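Local coordinates for protein aminoacyltransferase FemA (Staphylococcus aureus, PDB 1LRZ) that adds the second and third glycines of the pentaglycine bridge in Staphylococcus aureus peptidoglycan, taking them from glycyl-tRNA, at residues H158-L163 with I391-D396; D162-T167 with G357-N362. One frame throughout, in Å; residues are numbered along the deposited sequence.

How the contacts relate
Contacts 1 and 2 lie on the two flanks of one strand, 157-162, in a large mixed sheet. Contact 1 pairs its beginning with strand 389-393; contact 2 pairs its end, and the turn that follows, with the start of strand 360-365. The two share Asp162 and Leu163, and their centres are about 14 Å apart. All touching residues of contact 1 are buried, and its chemistry is aromatic and apolar around a pair of backbone bonds. Contact 2 is only partly buried. There a leucine packs inward, while a salt bridge and a bridging water tie Asp359 to the turn on the outer side. A probable backbone hydrogen bond between Leu161 and Tyr361 links the two contacts.

Contact 1. Residues H158-L163 with I391-D396; sequences HSVLDL and IEYVGD
The ring of Tyr393 turns its edge to one face of the His158 imidazole. CE1 of Tyr393 sits 3.1 Å above the imidazole plane, shifted toward the rim, and His158 CG lies near the plane of the tyrosine ring. The planes meet at 70° and the centroids are 4.6 Å apart, so this is a T-shaped (edge-to-face) pair. His158 CG is anti to its carbonyl carbon (chi1 -71°), which puts the ring beside the backbone N, one face toward the tyrosine edge. A weak hydrogen bond runs from His158 ND1 to Tyr393 OH, 2.8 Å long but bent to 121°. The ring of Tyr364 also meets that of His158.

Next to the rings, Val160 CG2 touches Ile391 CD1 at 3.8 Å, and the two side chains pass at a slant. The backbones hold by two nearly straight bonds: His158 N to Ile391 O, 3.0 Å, and Ile391 N to His158 O, 2.8 Å. His158 and Ile391 are therefore an antiparallel hydrogen-bonded pair. This buried pair joins strands 157-162 and 389-393, far apart in sequence but neighbours in the large mixed sheet of FemA.

Contact 2. Residues D162-T167 with G357-N362; sequences DLKDKT and GIDRYN
An antiparallel strand pair gives way here to an Asx turn and a type II beta turn. Asp162 and Arg360 form the last step of the pair, a non-hydrogen-bonded one. Leu163 then faces Asp359, and its N donates to Asp359 O at 2.9 Å. The donor stands well above the carbonyl plane, 51° out of it, although the N-H points at the oxygen fairly straight (157°).

Leu163 reaches inward. Its CB lies 3.6 Å from Asp359 O, and its CD1 is 4.0 Å from Tyr361 CB and also close to the Ile358 carbonyl. Ala353 and Leu354 of helix 341-355 touch the same leucine, so it packs between that helix and the start of strand 360-365, with the residues leading into it.

The Asx turn is closed by Lys164 N, which donates to Asp162 OD1 at 2.9 Å from above the carboxylate plane. Lys166 N bonds to Leu163 O and closes the type II turn. Thr167 follows as the N-cap of helix 168-173.

Lys164 extends over the Asp359 carboxylate. Its chain bends at chi2 (63°), bringing CD to 3.6 Å from Asp359 OD2. Its NZ makes a long salt bridge to the same OD2, also 3.6 Å. The other carboxylate oxygen, Asp359 OD1, accepts from a water that in turn accepts from Asp165 N.

Asp359 thus meets the turn at three points: its carbonyl holds Leu163, OD2 pairs with Lys164, and OD1 reaches Asp165 through water. Because Asp162 and Asp165 lie nearby, their carboxylates more than 6 Å from that of Asp359, the lysine probably offsets part of the negative charge gathered at this partly exposed end of the strand pair.

Contact 1. Residues H158-L163 with I391-D396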
ATOM      1  N   HIS A 158       3.363   9.418   3.579  1.00 15.98           N
ATOM      2  CA  HIS A 158       3.420   8.186   2.786  1.00 13.17           C
ATOM      3  C   HIS A 158       4.828   8.008   2.214  1.00 14.17           C
ATOM      4  O   HIS A 158       5.513   8.990   1.932  1.00 13.02           O
ATOM      5  CB  HIS A 158       2.456   8.236   1.588  1.00 11.95           C
ATOM      6  CG  HIS A 158       1.006   8.141   1.951  1.00 14.87           C
ATOM      7  ND1 HIS A 158       0.000   8.327   1.025  1.00 13.00           N
ATOM      8  CD2 HIS A 158       0.390   7.869   3.128  1.00 13.93           C
ATOM      9  CE1 HIS A 158      -1.173   8.176   1.617  1.00 16.18           C
ATOM     10  NE2 HIS A 158      -0.965   7.898   2.893  1.00 13.92           N
ATOM     11  N   SER A 159       5.247   6.753   2.052  1.00 14.01           N
ATOM     12  CA  SER A 159       6.534   6.420   1.435  1.00 14.56           C
ATOM     13  C   SER A 159       6.067   5.950   0.057  1.00 15.56           C
ATOM     14  O   SER A 159       5.389   4.925  -0.053  1.00 15.82           O
ATOM     15  CB  SER A 159       7.216   5.265   2.160  1.00 13.18           C
ATOM     16  OG  SER A 159       8.282   4.768   1.363  1.00 16.45           O
ATOM     17  N   VAL A 160       6.435   6.684  -0.987  1.00 13.48           N
ATOM     18  CA  VAL A 160       5.948   6.389  -2.332  1.00 12.94           C
ATOM     19  C   VAL A 160       7.030   6.159  -3.382  1.00 11.65           C
ATOM     20  O   VAL A 160       7.963   6.944  -3.497  1.00 12.15           O
ATOM     21  CB  VAL A 160       5.048   7.558  -2.806  1.00 15.24           C
ATOM     22  CG1 VAL A 160       4.410   7.232  -4.160  1.00 13.76           C
ATOM     23  CG2 VAL A 160       3.986   7.847  -1.739  1.00 12.78           C
ATOM     24  N   LEU A 161       6.872   5.084  -4.148  1.00 11.78           N
ATOM     25  CA  LEU A 161       7.812   4.717  -5.204  1.00 11.58           C
ATOM     26  C   LEU A 161       7.222   5.068  -6.567  1.00 13.25           C
ATOM     27  O   LEU A 161       6.186   4.527  -6.973  1.00 15.24           O
ATOM     28  CB  LEU A 161       8.100   3.217  -5.151  1.00 13.87           C
ATOM     29  CG  LEU A 161       9.053   2.632  -6.206  1.00 14.70           C
ATOM     30  CD1 LEU A 161      10.436   3.285  -6.078  1.00 14.12           C
ATOM     31  CD2 LEU A 161       9.156   1.121  -5.990  1.00 15.29           C
ATOM     32  N   ASP A 162       7.890   5.973  -7.276  1.00 15.38           N
ATOM     33  CA  ASP A 162       7.427   6.405  -8.586  1.00 17.68           C
ATOM     34  C   ASP A 162       7.843   5.402  -9.653  1.00 17.62           C
ATOM     35  O   ASP A 162       9.028   5.074  -9.791  1.00 18.06           O
ATOM     36  CB  ASP A 162       7.986   7.792  -8.902  1.00 19.66           C
ATOM     37  CG  ASP A 162       7.564   8.291 -10.277  1.00 25.88           C
ATOM     38  OD1 ASP A 162       6.602   7.732 -10.857  1.00 25.31           O
ATOM     39  OD2 ASP A 162       8.190   9.252 -10.768  1.00 28.03           O
ATOM     40  N   LEU A 163       6.870   4.909 -10.411  1.00 16.33           N
ATOM     41  CA  LEU A 163       7.161   3.919 -11.447  1.00 15.78           C
ATOM     42  C   LEU A 163       7.054   4.479 -12.868  1.00 17.20           C
ATOM     43  O   LEU A 163       7.295   3.760 -13.843  1.00 17.88           O
ATOM     44  CB  LEU A 163       6.210   2.730 -11.303  1.00 16.17           C
ATOM     45  CG  LEU A 163       6.168   1.977  -9.959  1.00 19.15           C
ATOM     46  CD1 LEU A 163       5.124   0.871 -10.050  1.00 17.11           C
ATOM     47  CD2 LEU A 163       7.534   1.390  -9.617  1.00 14.15           C
ATOM     48  N   ILE A 391       6.132  11.593   0.969  1.00 13.51           N
ATOM     49  CA  ILE A 391       5.219  12.659   0.591  1.00 16.47           C
ATOM     50  C   ILE A 391       4.438  13.032   1.848  1.00 16.43           C
ATOM     51  O   ILE A 391       3.833  12.171   2.491  1.00 15.27           O
ATOM     52  CB  ILE A 391       4.224  12.247  -0.520  1.00 18.43           C
ATOM     53  CG1 ILE A 391       4.998  11.883  -1.795  1.00 17.69           C
ATOM     54  CG2 ILE A 391       3.239  13.427  -0.809  1.00 11.85           C
ATOM     55  CD1 ILE A 391       4.103  11.407  -2.950  1.00 19.55           C
ATOM     56  N   GLU A 392       4.507  14.305   2.223  1.00 14.79           N
ATOM     57  CA  GLU A 392       3.776  14.802   3.385  1.00 14.41           C
ATOM     58  C   GLU A 392       2.565  15.544   2.848  1.00 14.75           C
ATOM     59  O   GLU A 392       2.709  16.419   1.982  1.00 16.62           O
ATOM     60  CB  GLU A 392       4.640  15.764   4.209  1.00 13.74           C
ATOM     61  CG  GLU A 392       3.873  16.414   5.376  1.00 16.86           C
ATOM     62  CD  GLU A 392       4.734  17.388   6.176  1.00 22.00           C
ATOM     63  OE1 GLU A 392       4.218  17.995   7.152  1.00 18.63           O
ATOM     64  OE2 GLU A 392       5.930  17.544   5.834  1.00 18.96           O
ATOM     65  N   TYR A 393       1.381  15.200   3.351  1.00 13.51           N
ATOM     66  CA  TYR A 393       0.153  15.833   2.896  1.00 15.16           C
ATOM     67  C   TYR A 393      -0.255  17.016   3.780  1.00 16.87           C
ATOM     68  O   TYR A 393       0.252  17.177   4.888  1.00 14.74           O
ATOM     69  CB  TYR A 393      -0.972  14.796   2.823  1.00 15.57           C
ATOM     70  CG  TYR A 393      -0.630  13.640   1.910  1.00 16.81           C
ATOM     71  CD1 TYR A 393      -0.148  12.439   2.431  1.00 18.26           C
ATOM     72  CD2 TYR A 393      -0.706  13.774   0.521  1.00 15.06           C
ATOM     73  CE1 TYR A 393       0.255  11.396   1.609  1.00 20.99           C
ATOM     74  CE2 TYR A 393      -0.298  12.734  -0.325  1.00 18.89           C
ATOM     75  CZ  TYR A 393       0.181  11.544   0.229  1.00 19.33           C
ATOM     76  OH  TYR A 393       0.568  10.497  -0.579  1.00 17.47           O
ATOM     77  N   VAL A 394      -1.168  17.847   3.287  1.00 15.83           N
ATOM     78  CA  VAL A 394      -1.595  19.025   4.034  1.00 15.36           C
ATOM     79  C   VAL A 394      -2.210  18.731   5.394  1.00 17.30           C
ATOM     80  O   VAL A 394      -2.058  19.524   6.321  1.00 18.92           O
ATOM     81  CB  VAL A 394      -2.585  19.884   3.215  1.00 14.96           C
ATOM     82  CG1 VAL A 394      -1.850  20.501   2.016  1.00 19.20           C
ATOM     83  CG2 VAL A 394      -3.757  19.036   2.740  1.00 15.56           C
ATOM     84  N   GLY A 395      -2.894  17.599   5.525  1.00 17.59           N
ATOM     85  CA  GLY A 395      -3.492  17.271   6.810  1.00 17.71           C
ATOM     86  C   GLY A 395      -5.001  17.440   6.889  1.00 20.03           C
ATOM     87  O   GLY A 395      -5.712  17.373   5.875  1.00 20.16           O
ATOM     88  N   ASP A 396      -5.482  17.689   8.104  1.00 18.48           N
ATOM     89  CA  ASP A 396      -6.910  17.816   8.391  1.00 19.54           C
ATOM     90  C   ASP A 396      -7.431  19.215   8.672  1.00 20.42           C
ATOM     91  O   ASP A 396      -6.765  20.021   9.317  1.00 21.19           O
ATOM     92  CB  ASP A 396      -7.255  16.936   9.582  1.00 19.07           C
ATOM     93  CG  ASP A 396      -6.854  15.501   9.366  1.00 23.55           C
ATOM     94  OD1 ASP A 396      -5.632  15.215   9.384  1.00 22.34           O
ATOM     95  OD2 ASP A 396      -7.764  14.668   9.169  1.00 20.46           O
TER

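Contact 2. Residues D162-T167 with G357-N362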
ATOM      1  N   ASP A 162       7.890   5.973  -7.276  1.00 15.38           N
ATOM      2  CA  ASP A 162       7.427   6.405  -8.586  1.00 17.68           C
ATOM      3  C   ASP A 162       7.843   5.402  -9.653  1.00 17.62           C
ATOM      4  O   ASP A 162       9.028   5.074  -9.791  1.00 18.06           O
ATOM      5  CB  ASP A 162       7.986   7.792  -8.902  1.00 19.66           C
ATOM      6  CG  ASP A 162       7.564   8.291 -10.277  1.00 25.88           C
ATOM      7  OD1 ASP A 162       6.602   7.732 -10.857  1.00 25.31           O
ATOM      8  OD2 ASP A 162       8.190   9.252 -10.768  1.00 28.03           O
ATOM      9  N   LEU A 163       6.870   4.909 -10.411  1.00 16.33           N
ATOM     10  CA  LEU A 163       7.161   3.919 -11.447  1.00 15.78           C
ATOM     11  C   LEU A 163       7.054   4.479 -12.868  1.00 17.20           C
ATOM     12  O   LEU A 163       7.295   3.760 -13.843  1.00 17.88           O
ATOM     13  CB  LEU A 163       6.210   2.730 -11.303  1.00 16.17           C
ATOM     14  CG  LEU A 163       6.168   1.977  -9.959  1.00 19.15           C
ATOM     15  CD1 LEU A 163       5.124   0.871 -10.050  1.00 17.11           C
ATOM     16  CD2 LEU A 163       7.534   1.390  -9.617  1.00 14.15           C
ATOM     17  N   LYS A 164       6.679   5.750 -12.989  1.00 17.80           N
ATOM     18  CA  LYS A 164       6.524   6.360 -14.304  1.00 17.96           C
ATOM     19  C   LYS A 164       7.787   6.198 -15.154  1.00 22.01           C
ATOM     20  O   LYS A 164       8.886   6.559 -14.724  1.00 23.24           O
ATOM     21  CB  LYS A 164       6.184   7.850 -14.171  1.00 18.01           C
ATOM     22  CG  LYS A 164       5.882   8.535 -15.515  1.00 18.90           C
ATOM     23  CD  LYS A 164       4.638   7.907 -16.162  1.00 21.07           C
ATOM     24  CE  LYS A 164       4.316   8.497 -17.527  1.00 23.89           C
ATOM     25  NZ  LYS A 164       3.040   7.929 -18.047  1.00 26.19           N
ATOM     26  N   ASP A 165       7.616   5.644 -16.352  1.00 23.52           N
ATOM     27  CA  ASP A 165       8.707   5.430 -17.303  1.00 25.32           C
ATOM     28  C   ASP A 165       9.834   4.517 -16.818  1.00 26.95           C
ATOM     29  O   ASP A 165      10.981   4.633 -17.257  1.00 25.17           O
ATOM     30  CB  ASP A 165       9.293   6.775 -17.754  1.00 26.43           C
ATOM     31  CG  ASP A 165       8.282   7.622 -18.532  1.00 29.90           C
ATOM     32  OD1 ASP A 165       7.331   7.043 -19.096  1.00 30.18           O
ATOM     33  OD2 ASP A 165       8.445   8.856 -18.587  1.00 28.87           O
ATOM     34  N   LYS A 166       9.506   3.602 -15.918  1.00 26.17           N
ATOM     35  CA  LYS A 166      10.504   2.669 -15.415  1.00 25.81           C
ATOM     36  C   LYS A 166      10.093   1.234 -15.654  1.00 23.42           C
ATOM     37  O   LYS A 166       8.903   0.928 -15.735  1.00 22.63           O
ATOM     38  CB  LYS A 166      10.756   2.918 -13.923  1.00 25.16           C
ATOM     39  CG  LYS A 166      11.716   4.062 -13.717  1.00 26.80           C
ATOM     40  CD  LYS A 166      11.609   4.701 -12.367  1.00 31.37           C
ATOM     41  CE  LYS A 166      12.572   5.882 -12.298  1.00 35.25           C
ATOM     42  NZ  LYS A 166      12.379   6.695 -11.056  1.00 42.14           N
ATOM     43  N   THR A 167      11.091   0.369 -15.807  1.00 20.36           N
ATOM     44  CA  THR A 167      10.865  -1.053 -16.004  1.00 19.25           C
ATOM     45  C   THR A 167      11.285  -1.714 -14.702  1.00 19.66           C
ATOM     46  O   THR A 167      11.878  -1.072 -13.823  1.00 16.31           O
ATOM     47  CB  THR A 167      11.770  -1.648 -17.090  1.00 20.26           C
ATOM     48  OG1 THR A 167      13.137  -1.554 -16.658  1.00 22.41           O
ATOM     49  CG2 THR A 167      11.591  -0.908 -18.411  1.00 23.59           C
ATOM     50  N   GLY A 357      -0.064  -0.882 -16.119  1.00 21.70           N
ATOM     51  CA  GLY A 357      -0.174   0.567 -16.226  1.00 18.35           C
ATOM     52  C   GLY A 357      -0.480   1.448 -15.027  1.00 19.61           C
ATOM     53  O   GLY A 357      -1.152   2.465 -15.177  1.00 17.31           O
ATOM     54  N   ILE A 358      -0.005   1.081 -13.842  1.00 16.18           N
ATOM     55  CA  ILE A 358      -0.222   1.915 -12.669  1.00 14.17           C
ATOM     56  C   ILE A 358       1.180   2.439 -12.378  1.00 14.58           C
ATOM     57  O   ILE A 358       2.102   1.658 -12.096  1.00 13.34           O
ATOM     58  CB  ILE A 358      -0.806   1.090 -11.489  1.00 13.02           C
ATOM     59  CG1 ILE A 358      -2.199   0.579 -11.874  1.00 12.89           C
ATOM     60  CG2 ILE A 358      -0.870   1.946 -10.228  1.00 11.72           C
ATOM     61  CD1 ILE A 358      -2.760  -0.531 -10.961  1.00 15.76           C
ATOM     62  N   ASP A 359       1.335   3.758 -12.469  1.00 14.71           N
ATOM     63  CA  ASP A 359       2.635   4.410 -12.309  1.00 17.92           C
ATOM     64  C   ASP A 359       3.060   4.848 -10.913  1.00 17.39           C
ATOM     65  O   ASP A 359       4.033   5.595 -10.765  1.00 15.52           O
ATOM     66  CB  ASP A 359       2.696   5.626 -13.232  1.00 20.72           C
ATOM     67  CG  ASP A 359       2.414   5.270 -14.680  1.00 23.83           C
ATOM     68  OD1 ASP A 359       2.967   4.256 -15.158  1.00 26.75           O
ATOM     69  OD2 ASP A 359       1.654   6.013 -15.333  1.00 25.61           O
ATOM     70  N   ARG A 360       2.352   4.387  -9.896  1.00 14.39           N
ATOM     71  CA  ARG A 360       2.676   4.778  -8.530  1.00 14.68           C
ATOM     72  C   ARG A 360       2.497   3.602  -7.583  1.00 14.77           C
ATOM     73  O   ARG A 360       1.463   2.941  -7.600  1.00 16.43           O
ATOM     74  CB  ARG A 360       1.770   5.935  -8.128  1.00 13.41           C
ATOM     75  CG  ARG A 360       1.840   6.371  -6.673  1.00 13.92           C
ATOM     76  CD  ARG A 360       1.061   7.684  -6.533  1.00 15.01           C
ATOM     77  NE  ARG A 360       0.653   7.989  -5.166  1.00 13.69           N
ATOM     78  CZ  ARG A 360       0.976   9.100  -4.512  1.00 15.21           C
ATOM     79  NH1 ARG A 360       1.740  10.026  -5.093  1.00 12.24           N
ATOM     80  NH2 ARG A 360       0.489   9.313  -3.291  1.00 14.68           N
ATOM     81  N   TYR A 361       3.513   3.340  -6.770  1.00 13.26           N
ATOM     82  CA  TYR A 361       3.469   2.244  -5.818  1.00 14.76           C
ATOM     83  C   TYR A 361       3.622   2.878  -4.437  1.00 14.67           C
ATOM     84  O   TYR A 361       4.684   3.389  -4.082  1.00 13.21           O
ATOM     85  CB  TYR A 361       4.606   1.260  -6.095  1.00 14.34           C
ATOM     86  CG  TYR A 361       4.518  -0.007  -5.280  1.00 15.80           C
ATOM     87  CD1 TYR A 361       3.696  -1.064  -5.678  1.00 14.61           C
ATOM     88  CD2 TYR A 361       5.256  -0.149  -4.104  1.00 15.00           C
ATOM     89  CE1 TYR A 361       3.614  -2.232  -4.923  1.00 14.19           C
ATOM     90  CE2 TYR A 361       5.180  -1.307  -3.339  1.00 15.03           C
ATOM     91  CZ  TYR A 361       4.360  -2.344  -3.754  1.00 17.92           C
ATOM     92  OH  TYR A 361       4.296  -3.481  -2.989  1.00 18.20           O
ATOM     93  N   ASN A 362       2.546   2.837  -3.666  1.00 13.52           N
ATOM     94  CA  ASN A 362       2.501   3.463  -2.357  1.00 13.37           C
ATOM     95  C   ASN A 362       2.759   2.507  -1.187  1.00 14.00           C
ATOM     96  O   ASN A 362       1.886   1.708  -0.847  1.00 13.06           O
ATOM     97  CB  ASN A 362       1.121   4.115  -2.200  1.00 13.60           C
ATOM     98  CG  ASN A 362       1.122   5.258  -1.213  1.00 16.95           C
ATOM     99  OD1 ASN A 362       1.943   5.296  -0.305  1.00 15.18           O
ATOM    100  ND2 ASN A 362       0.179   6.195  -1.380  1.00  9.80           N
TER
HETATM  101  O   HOH W   1       5.229   4.053 -17.127  1.00 25.02           O